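Local coordinates for protein L-ribulose 3-epimerase (PDB 7CJ7) that catalyses the manganese-dependent epimerization of ketoses at C3, most actively L-ribulose to L-xylulose and also D-allulose to D-fructose, at residues Y39-L44 / Y209-E214; G218-G223 / I243-F248; V225-F230 / L279-Q284. One frame throughout, in Å; residues are numbered along the deposited sequence.

Contact 1 of 3, residues Y39-L44 / Y209-E214. With MN (manganese (II) ion), chain D; SOL (L-sorbose), chain C.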
loop_
_atom_site.group_PDB
_atom_site.type_symbol
_atom_site.label_atom_id
_atom_site.label_comp_id
_atom_site.label_asym_id
_atom_site.label_seq_id
_atom_site.Cartn_x
_atom_site.Cartn_y
_atom_site.Cartn_z
ATOM N N TYR A 39 -27.939 -3.105 1.907
ATOM C CA TYR A 39 -27.703 -1.641 1.953
ATOM C C TYR A 39 -26.664 -1.249 0.910
ATOM O O TYR A 39 -25.925 -2.105 0.395
ATOM C CB TYR A 39 -27.289 -1.188 3.360
ATOM C CG TYR A 39 -25.929 -1.649 3.816
ATOM C CD1 TYR A 39 -24.796 -0.898 3.571
ATOM C CD2 TYR A 39 -25.763 -2.851 4.475
ATOM C CE1 TYR A 39 -23.543 -1.312 3.994
ATOM C CE2 TYR A 39 -24.515 -3.289 4.886
ATOM C CZ TYR A 39 -23.393 -2.530 4.627
ATOM O OH TYR A 39 -22.158 -2.966 5.018
ATOM N N ILE A 40 -26.645 0.038 0.602
ATOM C CA ILE A 40 -25.551 0.677 -0.181
ATOM C C ILE A 40 -24.768 1.573 0.776
ATOM O O ILE A 40 -25.382 2.210 1.650
ATOM C CB ILE A 40 -26.117 1.458 -1.376
ATOM C CG1 ILE A 40 -24.981 2.088 -2.184
ATOM C CG2 ILE A 40 -27.126 2.492 -0.908
ATOM C CD1 ILE A 40 -25.249 2.176 -3.643
ATOM N N GLU A 41 -23.446 1.589 0.628
ATOM C CA GLU A 41 -22.569 2.487 1.391
ATOM C C GLU A 41 -22.275 3.685 0.504
ATOM O O GLU A 41 -21.594 3.523 -0.510
ATOM C CB GLU A 41 -21.303 1.767 1.838
ATOM C CG GLU A 41 -20.464 2.602 2.783
ATOM C CD GLU A 41 -19.217 1.867 3.210
ATOM O OE1 GLU A 41 -19.362 0.806 3.862
ATOM O OE2 GLU A 41 -18.119 2.326 2.841
ATOM N N ILE A 42 -22.824 4.833 0.865
ATOM C CA ILE A 42 -22.656 6.085 0.078
ATOM C C ILE A 42 -21.361 6.764 0.510
ATOM O O ILE A 42 -21.177 6.944 1.713
ATOM C CB ILE A 42 -23.888 6.990 0.252
ATOM C CG1 ILE A 42 -25.161 6.265 -0.192
ATOM C CG2 ILE A 42 -23.676 8.298 -0.487
ATOM C CD1 ILE A 42 -26.444 6.998 0.129
ATOM N N ALA A 43 -20.505 7.112 -0.447
ATOM C CA ALA A 43 -19.257 7.876 -0.228
ATOM C C ALA A 43 -19.618 9.361 -0.111
ATOM O O ALA A 43 -20.124 9.919 -1.091
ATOM C CB ALA A 43 -18.308 7.606 -1.369
ATOM N N LEU A 44 -19.427 9.952 1.066
ATOM C CA LEU A 44 -19.834 11.342 1.396
ATOM C C LEU A 44 -18.599 12.229 1.568
ATOM O O LEU A 44 -18.534 12.965 2.576
ATOM C CB LEU A 44 -20.632 11.332 2.701
ATOM C CG LEU A 44 -22.093 10.913 2.601
ATOM C CD1 LEU A 44 -22.777 11.089 3.950
ATOM C CD2 LEU A 44 -22.815 11.700 1.518
ATOM N N TYR A 209 -17.767 -2.459 12.219
ATOM C CA TYR A 209 -17.943 -2.342 10.744
ATOM C C TYR A 209 -16.813 -3.088 10.031
ATOM O O TYR A 209 -15.667 -3.089 10.511
ATOM C CB TYR A 209 -17.985 -0.864 10.333
ATOM C CG TYR A 209 -18.831 -0.539 9.124
ATOM C CD1 TYR A 209 -18.383 -0.779 7.836
ATOM C CD2 TYR A 209 -20.081 0.043 9.265
ATOM C CE1 TYR A 209 -19.163 -0.473 6.730
ATOM C CE2 TYR A 209 -20.870 0.356 8.173
ATOM C CZ TYR A 209 -20.410 0.107 6.893
ATOM O OH TYR A 209 -21.189 0.429 5.800
ATOM N N VAL A 210 -17.141 -3.692 8.892
ATOM C CA VAL A 210 -16.204 -4.532 8.109
ATOM C C VAL A 210 -16.312 -4.179 6.627
ATOM O O VAL A 210 -17.443 -4.100 6.100
ATOM C CB VAL A 210 -16.468 -6.028 8.344
ATOM C CG1 VAL A 210 -15.749 -6.870 7.305
ATOM C CG2 VAL A 210 -16.095 -6.443 9.754
ATOM N N HIS A 211 -15.160 -3.954 6.001
ATOM C CA HIS A 211 -14.998 -3.931 4.529
ATOM C C HIS A 211 -14.306 -5.209 4.071
ATOM O O HIS A 211 -13.253 -5.588 4.648
ATOM C CB HIS A 211 -14.225 -2.707 4.060
ATOM C CG HIS A 211 -15.056 -1.473 4.045
ATOM N ND1 HIS A 211 -14.537 -0.252 3.674
ATOM C CD2 HIS A 211 -16.357 -1.265 4.350
ATOM C CE1 HIS A 211 -15.493 0.654 3.698
ATOM N NE2 HIS A 211 -16.617 0.066 4.140
ATOM N N ILE A 212 -14.879 -5.801 3.024
ATOM C CA ILE A 212 -14.321 -6.972 2.306
ATOM C C ILE A 212 -13.750 -6.439 0.996
ATOM O O ILE A 212 -14.540 -6.011 0.128
ATOM C CB ILE A 212 -15.386 -8.056 2.085
ATOM C CG1 ILE A 212 -16.028 -8.505 3.398
ATOM C CG2 ILE A 212 -14.809 -9.223 1.297
ATOM C CD1 ILE A 212 -15.039 -8.999 4.430
ATOM N N GLY A 213 -12.427 -6.412 0.907
ATOM C CA GLY A 213 -11.677 -6.035 -0.304
ATOM C C GLY A 213 -10.585 -7.045 -0.597
ATOM O O GLY A 213 -9.884 -7.475 0.346
ATOM N N GLU A 214 -10.427 -7.426 -1.859
ATOM C CA GLU A 214 -9.316 -8.310 -2.282
ATOM C C GLU A 214 -8.007 -7.512 -2.182
ATOM O O GLU A 214 -8.048 -6.272 -2.052
ATOM C CB GLU A 214 -9.598 -8.860 -3.683
ATOM C CG GLU A 214 -8.654 -9.966 -4.130
ATOM C CD GLU A 214 -8.393 -11.095 -3.140
ATOM O OE1 GLU A 214 -9.030 -12.168 -3.274
ATOM O OE2 GLU A 214 -7.518 -10.918 -2.258
HETATM MN MN MN D . -12.506 0.355 3.124
HETATM C C1 SOL C . -10.063 3.575 1.532
HETATM O O1 SOL C . -8.927 2.854 1.116
HETATM C C2 SOL C . -11.152 2.670 2.011
HETATM O O2 SOL C . -10.898 1.535 2.377
HETATM C C3 SOL C . -12.585 3.181 1.978
HETATM O O3 SOL C . -13.409 2.428 2.839
HETATM C C4 SOL C . -12.656 4.662 2.334
HETATM O O4 SOL C . -12.166 4.854 3.663
HETATM C C5 SOL C . -14.068 5.245 2.253
HETATM O O5 SOL C . -14.061 6.573 2.775
HETATM C C6 SOL C . -14.630 5.278 0.847
HETATM O O6 SOL C . -15.966 5.790 0.852
#

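Contact 2 of 3, residues G218-G223 / I243-F248. With MN (manganese (II) ion), chain D; SOL (L-sorbose), chain C.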
loop_
_atom_site.group_PDB
_atom_site.type_symbol
_atom_site.label_atom_id
_atom_site.label_comp_id
_atom_site.label_asym_id
_atom_site.label_seq_id
_atom_site.Cartn_x
_atom_site.Cartn_y
_atom_site.Cartn_z
ATOM N N GLY A 218 -9.875 -5.856 -6.544
ATOM C CA GLY A 218 -10.685 -6.393 -7.658
ATOM C C GLY A 218 -11.623 -7.511 -7.221
ATOM O O GLY A 218 -12.125 -7.470 -6.084
ATOM N N TYR A 219 -11.871 -8.479 -8.109
ATOM C CA TYR A 219 -12.739 -9.652 -7.839
ATOM C C TYR A 219 -12.266 -10.377 -6.570
ATOM O O TYR A 219 -11.065 -10.668 -6.420
ATOM C CB TYR A 219 -12.739 -10.608 -9.035
ATOM C CG TYR A 219 -13.734 -10.264 -10.110
ATOM C CD1 TYR A 219 -13.386 -9.431 -11.162
ATOM C CD2 TYR A 219 -15.007 -10.816 -10.109
ATOM C CE1 TYR A 219 -14.292 -9.119 -12.164
ATOM C CE2 TYR A 219 -15.918 -10.521 -11.108
ATOM C CZ TYR A 219 -15.565 -9.664 -12.135
ATOM O OH TYR A 219 -16.481 -9.354 -13.107
ATOM N N LEU A 220 -13.190 -10.713 -5.674
ATOM C CA LEU A 220 -12.844 -11.514 -4.476
ATOM C C LEU A 220 -12.387 -12.902 -4.943
ATOM O O LEU A 220 -13.046 -13.504 -5.822
ATOM C CB LEU A 220 -14.038 -11.597 -3.518
ATOM C CG LEU A 220 -14.606 -10.266 -3.011
ATOM C CD1 LEU A 220 -15.675 -10.495 -1.947
ATOM C CD2 LEU A 220 -13.512 -9.352 -2.479
ATOM N N GLY A 221 -11.293 -13.397 -4.364
ATOM C CA GLY A 221 -10.781 -14.759 -4.593
ATOM C C GLY A 221 -9.710 -14.805 -5.668
ATOM O O GLY A 221 -9.223 -15.907 -5.936
ATOM N N THR A 222 -9.366 -13.666 -6.281
ATOM C CA THR A 222 -8.379 -13.575 -7.397
ATOM C C THR A 222 -7.102 -12.881 -6.923
ATOM O O THR A 222 -6.285 -12.476 -7.773
ATOM C CB THR A 222 -8.949 -12.831 -8.611
ATOM O OG1 THR A 222 -9.100 -11.451 -8.268
ATOM C CG2 THR A 222 -10.262 -13.416 -9.083
ATOM N N GLY A 223 -6.960 -12.705 -5.614
ATOM C CA GLY A 223 -5.790 -12.040 -5.024
ATOM C C GLY A 223 -5.184 -12.871 -3.916
ATOM O O GLY A 223 -5.258 -14.115 -3.990
ATOM N N ILE A 243 -21.250 -5.624 6.765
ATOM C CA ILE A 243 -20.128 -6.132 5.927
ATOM C C ILE A 243 -20.334 -5.561 4.527
ATOM O O ILE A 243 -21.338 -5.942 3.895
ATOM C CB ILE A 243 -20.115 -7.671 5.921
ATOM C CG1 ILE A 243 -20.006 -8.231 7.343
ATOM C CG2 ILE A 243 -19.010 -8.176 5.005
ATOM C CD1 ILE A 243 -20.095 -9.747 7.421
ATOM N N THR A 244 -19.461 -4.657 4.090
ATOM C CA THR A 244 -19.542 -3.985 2.767
ATOM C C THR A 244 -18.481 -4.554 1.830
ATOM O O THR A 244 -17.296 -4.576 2.210
ATOM C CB THR A 244 -19.295 -2.475 2.840
ATOM O OG1 THR A 244 -20.145 -1.865 3.804
ATOM C CG2 THR A 244 -19.508 -1.793 1.509
ATOM N N PHE A 245 -18.898 -4.987 0.645
ATOM C CA PHE A 245 -17.971 -5.289 -0.466
ATOM C C PHE A 245 -17.478 -3.957 -1.028
ATOM O O PHE A 245 -18.294 -3.079 -1.389
ATOM C CB PHE A 245 -18.642 -6.144 -1.538
ATOM C CG PHE A 245 -17.825 -6.242 -2.801
ATOM C CD1 PHE A 245 -16.514 -6.692 -2.767
ATOM C CD2 PHE A 245 -18.357 -5.864 -4.018
ATOM C CE1 PHE A 245 -15.754 -6.761 -3.928
ATOM C CE2 PHE A 245 -17.602 -5.942 -5.177
ATOM C CZ PHE A 245 -16.310 -6.399 -5.133
ATOM N N GLU A 246 -16.159 -3.827 -1.111
ATOM C CA GLU A 246 -15.487 -2.614 -1.608
ATOM C C GLU A 246 -14.525 -3.014 -2.727
ATOM O O GLU A 246 -13.746 -3.975 -2.552
ATOM C CB GLU A 246 -14.768 -1.908 -0.464
ATOM C CG GLU A 246 -14.149 -0.597 -0.877
ATOM C CD GLU A 246 -13.788 0.275 0.309
ATOM O OE1 GLU A 246 -14.307 1.410 0.406
ATOM O OE2 GLU A 246 -13.000 -0.189 1.133
ATOM N N SER A 247 -14.574 -2.293 -3.840
ATOM C CA SER A 247 -13.766 -2.617 -5.037
ATOM C C SER A 247 -13.605 -1.369 -5.895
ATOM O O SER A 247 -14.577 -0.618 -6.055
ATOM C CB SER A 247 -14.407 -3.741 -5.816
ATOM O OG SER A 247 -13.597 -4.132 -6.903
ATOM N N PHE A 248 -12.420 -1.175 -6.456
ATOM C CA PHE A 248 -12.135 -0.004 -7.312
ATOM C C PHE A 248 -11.486 -0.476 -8.608
ATOM O O PHE A 248 -10.556 -1.314 -8.575
ATOM C CB PHE A 248 -11.271 1.008 -6.567
ATOM C CG PHE A 248 -11.875 1.505 -5.282
ATOM C CD1 PHE A 248 -12.805 2.530 -5.282
ATOM C CD2 PHE A 248 -11.515 0.940 -4.069
ATOM C CE1 PHE A 248 -13.369 2.968 -4.094
ATOM C CE2 PHE A 248 -12.081 1.381 -2.889
ATOM C CZ PHE A 248 -13.005 2.396 -2.902
HETATM MN MN MN D . -12.506 0.355 3.124
HETATM C C1 SOL C . -10.063 3.575 1.532
HETATM O O1 SOL C . -8.927 2.854 1.116
HETATM C C2 SOL C . -11.152 2.670 2.011
HETATM O O2 SOL C . -10.898 1.535 2.377
HETATM C C3 SOL C . -12.585 3.181 1.978
HETATM O O3 SOL C . -13.409 2.428 2.839
HETATM C C4 SOL C . -12.656 4.662 2.334
HETATM O O4 SOL C . -12.166 4.854 3.663
HETATM C C5 SOL C . -14.068 5.245 2.253
HETATM O O5 SOL C . -14.061 6.573 2.775
HETATM C C6 SOL C . -14.630 5.278 0.847
HETATM O O6 SOL C . -15.966 5.790 0.852
HETATM O O HOH W 1 -12.085 -6.053 -3.777
#

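Contact 3 of 3, residues V225-F230 / L279-Q284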
loop_
_atom_site.group_PDB
_atom_site.type_symbol
_atom_site.label_atom_id
_atom_site.label_comp_id
_atom_site.label_asym_id
_atom_site.label_seq_id
_atom_site.Cartn_x
_atom_site.Cartn_y
_atom_site.Cartn_z
ATOM N N VAL A 225 -5.628 -12.219 -0.328
ATOM C CA VAL A 225 -6.197 -12.065 1.043
ATOM C C VAL A 225 -6.585 -13.445 1.579
ATOM O O VAL A 225 -7.273 -14.208 0.865
ATOM C CB VAL A 225 -7.379 -11.089 1.114
ATOM C CG1 VAL A 225 -8.165 -11.267 2.403
ATOM C CG2 VAL A 225 -6.907 -9.657 0.969
ATOM N N ASP A 226 -6.191 -13.732 2.820
ATOM C CA ASP A 226 -6.586 -14.979 3.516
ATOM C C ASP A 226 -7.999 -14.792 4.076
ATOM O O ASP A 226 -8.146 -14.528 5.281
ATOM C CB ASP A 226 -5.595 -15.343 4.621
ATOM C CG ASP A 226 -5.774 -16.751 5.158
ATOM O OD1 ASP A 226 -6.867 -17.324 4.955
ATOM O OD2 ASP A 226 -4.819 -17.257 5.790
ATOM N N PHE A 227 -9.015 -14.927 3.233
ATOM C CA PHE A 227 -10.423 -14.773 3.674
ATOM C C PHE A 227 -10.805 -15.899 4.635
ATOM O O PHE A 227 -11.623 -15.636 5.534
ATOM C CB PHE A 227 -11.364 -14.690 2.475
ATOM C CG PHE A 227 -11.298 -13.363 1.772
ATOM C CD1 PHE A 227 -11.700 -12.206 2.417
ATOM C CD2 PHE A 227 -10.820 -13.271 0.475
ATOM C CE1 PHE A 227 -11.634 -10.985 1.771
ATOM C CE2 PHE A 227 -10.766 -12.050 -0.169
ATOM C CZ PHE A 227 -11.161 -10.908 0.487
ATOM N N ALA A 228 -10.226 -17.090 4.493
ATOM C CA ALA A 228 -10.549 -18.241 5.370
ATOM C C ALA A 228 -10.248 -17.854 6.822
ATOM O O ALA A 228 -11.105 -18.101 7.701
ATOM C CB ALA A 228 -9.789 -19.477 4.943
ATOM N N SER A 229 -9.076 -17.263 7.056
ATOM C CA SER A 229 -8.601 -16.821 8.387
ATOM C C SER A 229 -9.489 -15.684 8.895
ATOM O O SER A 229 -9.905 -15.709 10.068
ATOM C CB SER A 229 -7.153 -16.418 8.332
ATOM O OG SER A 229 -6.710 -16.032 9.612
ATOM N N PHE A 230 -9.797 -14.724 8.033
ATOM C CA PHE A 230 -10.579 -13.532 8.424
ATOM C C PHE A 230 -11.996 -13.947 8.839
ATOM O O PHE A 230 -12.452 -13.518 9.908
ATOM C CB PHE A 230 -10.628 -12.514 7.292
ATOM C CG PHE A 230 -11.370 -11.272 7.693
ATOM C CD1 PHE A 230 -10.863 -10.446 8.680
ATOM C CD2 PHE A 230 -12.602 -10.968 7.138
ATOM C CE1 PHE A 230 -11.542 -9.300 9.061
ATOM C CE2 PHE A 230 -13.282 -9.822 7.519
ATOM C CZ PHE A 230 -12.758 -8.999 8.490
ATOM N N LEU A 279 -21.022 -10.911 -3.429
ATOM C CA LEU A 279 -22.044 -11.206 -2.397
ATOM C C LEU A 279 -22.086 -12.720 -2.186
ATOM O O LEU A 279 -22.137 -13.155 -1.028
ATOM C CB LEU A 279 -23.411 -10.666 -2.812
ATOM C CG LEU A 279 -24.464 -10.734 -1.708
ATOM C CD1 LEU A 279 -23.915 -10.209 -0.385
ATOM C CD2 LEU A 279 -25.711 -9.971 -2.111
ATOM N N GLU A 280 -22.059 -13.491 -3.274
ATOM C CA GLU A 280 -22.052 -14.974 -3.198
ATOM C C GLU A 280 -20.792 -15.444 -2.457
ATOM O O GLU A 280 -20.896 -16.356 -1.606
ATOM C CB GLU A 280 -22.109 -15.571 -4.602
ATOM C CG GLU A 280 -22.199 -17.085 -4.620
ATOM C CD GLU A 280 -21.938 -17.706 -5.984
ATOM O OE1 GLU A 280 -21.009 -17.237 -6.693
ATOM O OE2 GLU A 280 -22.667 -18.644 -6.346
ATOM N N PHE A 281 -19.633 -14.880 -2.794
ATOM C CA PHE A 281 -18.327 -15.208 -2.162
ATOM C C PHE A 281 -18.434 -15.021 -0.639
ATOM O O PHE A 281 -18.018 -15.889 0.134
ATOM C CB PHE A 281 -17.225 -14.336 -2.763
ATOM C CG PHE A 281 -15.840 -14.642 -2.255
ATOM C CD1 PHE A 281 -15.389 -14.102 -1.061
ATOM C CD2 PHE A 281 -14.989 -15.476 -2.965
ATOM C CE1 PHE A 281 -14.122 -14.403 -0.585
ATOM C CE2 PHE A 281 -13.718 -15.760 -2.492
ATOM C CZ PHE A 281 -13.292 -15.224 -1.303
ATOM N N ILE A 282 -18.965 -13.882 -0.209
ATOM C CA ILE A 282 -19.078 -13.529 1.235
ATOM C C ILE A 282 -20.079 -14.469 1.917
ATOM O O ILE A 282 -19.745 -15.037 2.963
ATOM C CB ILE A 282 -19.452 -12.048 1.393
ATOM C CG1 ILE A 282 -18.327 -11.142 0.885
ATOM C CG2 ILE A 282 -19.833 -11.732 2.829
ATOM C CD1 ILE A 282 -18.758 -9.717 0.651
ATOM N N LYS A 283 -21.258 -14.665 1.340
ATOM C CA LYS A 283 -22.334 -15.429 2.020
ATOM C C LYS A 283 -21.932 -16.905 2.114
ATOM O O LYS A 283 -22.385 -17.591 3.048
ATOM C CB LYS A 283 -23.667 -15.202 1.310
ATOM C CG LYS A 283 -24.277 -13.843 1.600
ATOM C CD LYS A 283 -25.717 -13.729 1.197
ATOM C CE LYS A 283 -26.313 -12.426 1.667
ATOM N NZ LYS A 283 -27.739 -12.309 1.294
ATOM N N GLN A 284 -21.094 -17.387 1.204
ATOM C CA GLN A 284 -20.629 -18.793 1.249
ATOM C C GLN A 284 -19.689 -18.980 2.452
ATOM O O GLN A 284 -19.547 -20.131 2.928
ATOM C CB GLN A 284 -19.941 -19.162 -0.059
ATOM C CG GLN A 284 -19.488 -20.609 -0.103
ATOM C CD GLN A 284 -18.737 -20.926 -1.372
ATOM O OE1 GLN A 284 -17.748 -21.659 -1.358
ATOM N NE2 GLN A 284 -19.200 -20.362 -2.478
#

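Contact 1 of 3, residues Y39-L44 / Y209-E214
E41 and H211 meet end to edge across the interior of the barrel. NE2 of H211 donates to OE1 of E41 over 2.9 Å, with an angle of 151° at the hydrogen. OE1 takes this bond on its syn lone pair. The carboxylate and the imidazole are nearly coplanar. At the other edge of the same ring ND1 binds the manganese ion at 2.2 Å. The carboxylate therefore sits behind a metal ligand. This would probably fix the turn of the ring and make ND1 a stronger donor to the metal. E152, D185 and E246 complete the protein part of the site, and O2 and O3 of the L-sorbose bind the same ion.

The barrel is a parallel eight-stranded TIM barrel. Strands 39-43 and 209-212 are not neighbours in it. Their segment axes stay 11.7 Å apart and run at 88° to each other, so long side chains must bridge the core. E41 does this with CG anti to the backbone N (chi1 -172°) and an extended chain beyond.

Y209 supports the carboxylate from a second direction. Its OH donates to OE1 of E41 at 2.7 Å, on the anti side and tilted out of the carboxylate plane. OE1 thus accepts from both Y209 and H211, and T244 bonds to it as well. S69, a sugar-binding residue, holds OE2. One layer further out, CE1 of Y39 lies 3.4 Å from OH of Y209. The Y39 hydroxyl itself is hydrogen-bonded to T244.

Contact 2 of 3, residues G218-G223 / I243-F248
The loop 218-223 comes nearest to segment 243-248 at G218 and S247, whose CA atoms are 5.5 Å apart, and then folds into a type II beta turn from Y219 to T222. L220 and F245 make the apolar part of the contact. The two side chains run alongside each other, pointing opposite ways. CD2 of L220 touches CE1 of F245 at 3.7 Å, and CD1 of L220 reaches CD1 of the ring at 4.0 Å. F245 presents this side of its ring with CG anti to the backbone N (chi1 169°). An alanine at L220 is likely to open a gap beside the F245 ring and leave the ring freer to turn.

The polar part is bridged by water. One water donates to O of G218 at 2.7 Å and to O of E246 at 2.9 Å. S247 lies beside G218, but its OG is hydrogen-bonded to O of R217. Within the turn, OG1 of T222 donates to O of Y219 at 2.8 Å.

E246 faces away from the loop. OE2 binds manganese at 2.1 Å, and OE1 lies 2.8 Å from O3 of L-sorbose. E246 is probably a proton donor/acceptor, as in related enzymes. The contact joins the loop after strand 207-212 to the C-terminal end of strand 242-245, where a TIM barrel carries its active site.

Contact 3 of 3, residues V225-F230 / L279-Q284
F281 points the edge of its ring at one face of F227. CZ and CE1 form that edge, and CZ comes within 3.6 Å of CD2 of F227. The pair is an offset edge-to-face stack. The ring centroids are 5.2 Å apart and the planes stand at 74°. F281 reaches across from its helix with CG anti to the backbone N (chi1 -176°). CG1 of V225 sits 3.4 Å above the F227 ring plane, over its centre. It lies on the face turned away from F281, so F227 is held between the two.

The first turn of the helix that carries F227 is capped by D226. Its OD1 accepts from N of S229 at 3.0 Å, with a nearly straight angle of 160°. The donor comes from well above the carboxylate plane.

Other parts of the fold meet the same rings. I212 of strand 207-212 packs against F227. F281 touches L220, and R285 makes a cation-pi contact with it. The stack thus ties the start of helix 227-236 to helix 271-285, the last helix of the chain, in the outer layer of the TIM barrel.

From the N terminus, strand 39-43 comes first. Contact 1 closes a long span of the chain when strand 207-212 arrives, and it joins the two across the barrel core. Contact 2 opens only after that, in the loop that follows strand 207-212. Contact 3 opens next, at helix 227-236, before contact 2 closes at strand 242-245. Contact 3 closes last, at helix 271-285, so contacts 2 and 3 cross. Contacts 1 and 2 share the manganese and sugar site, and their strands 207-212 and 242-245 are neighbours in the barrel. E214 links contact 1 to contact 3 through N of V225. The loop of contact 2 packs against the helix pair of contact 3.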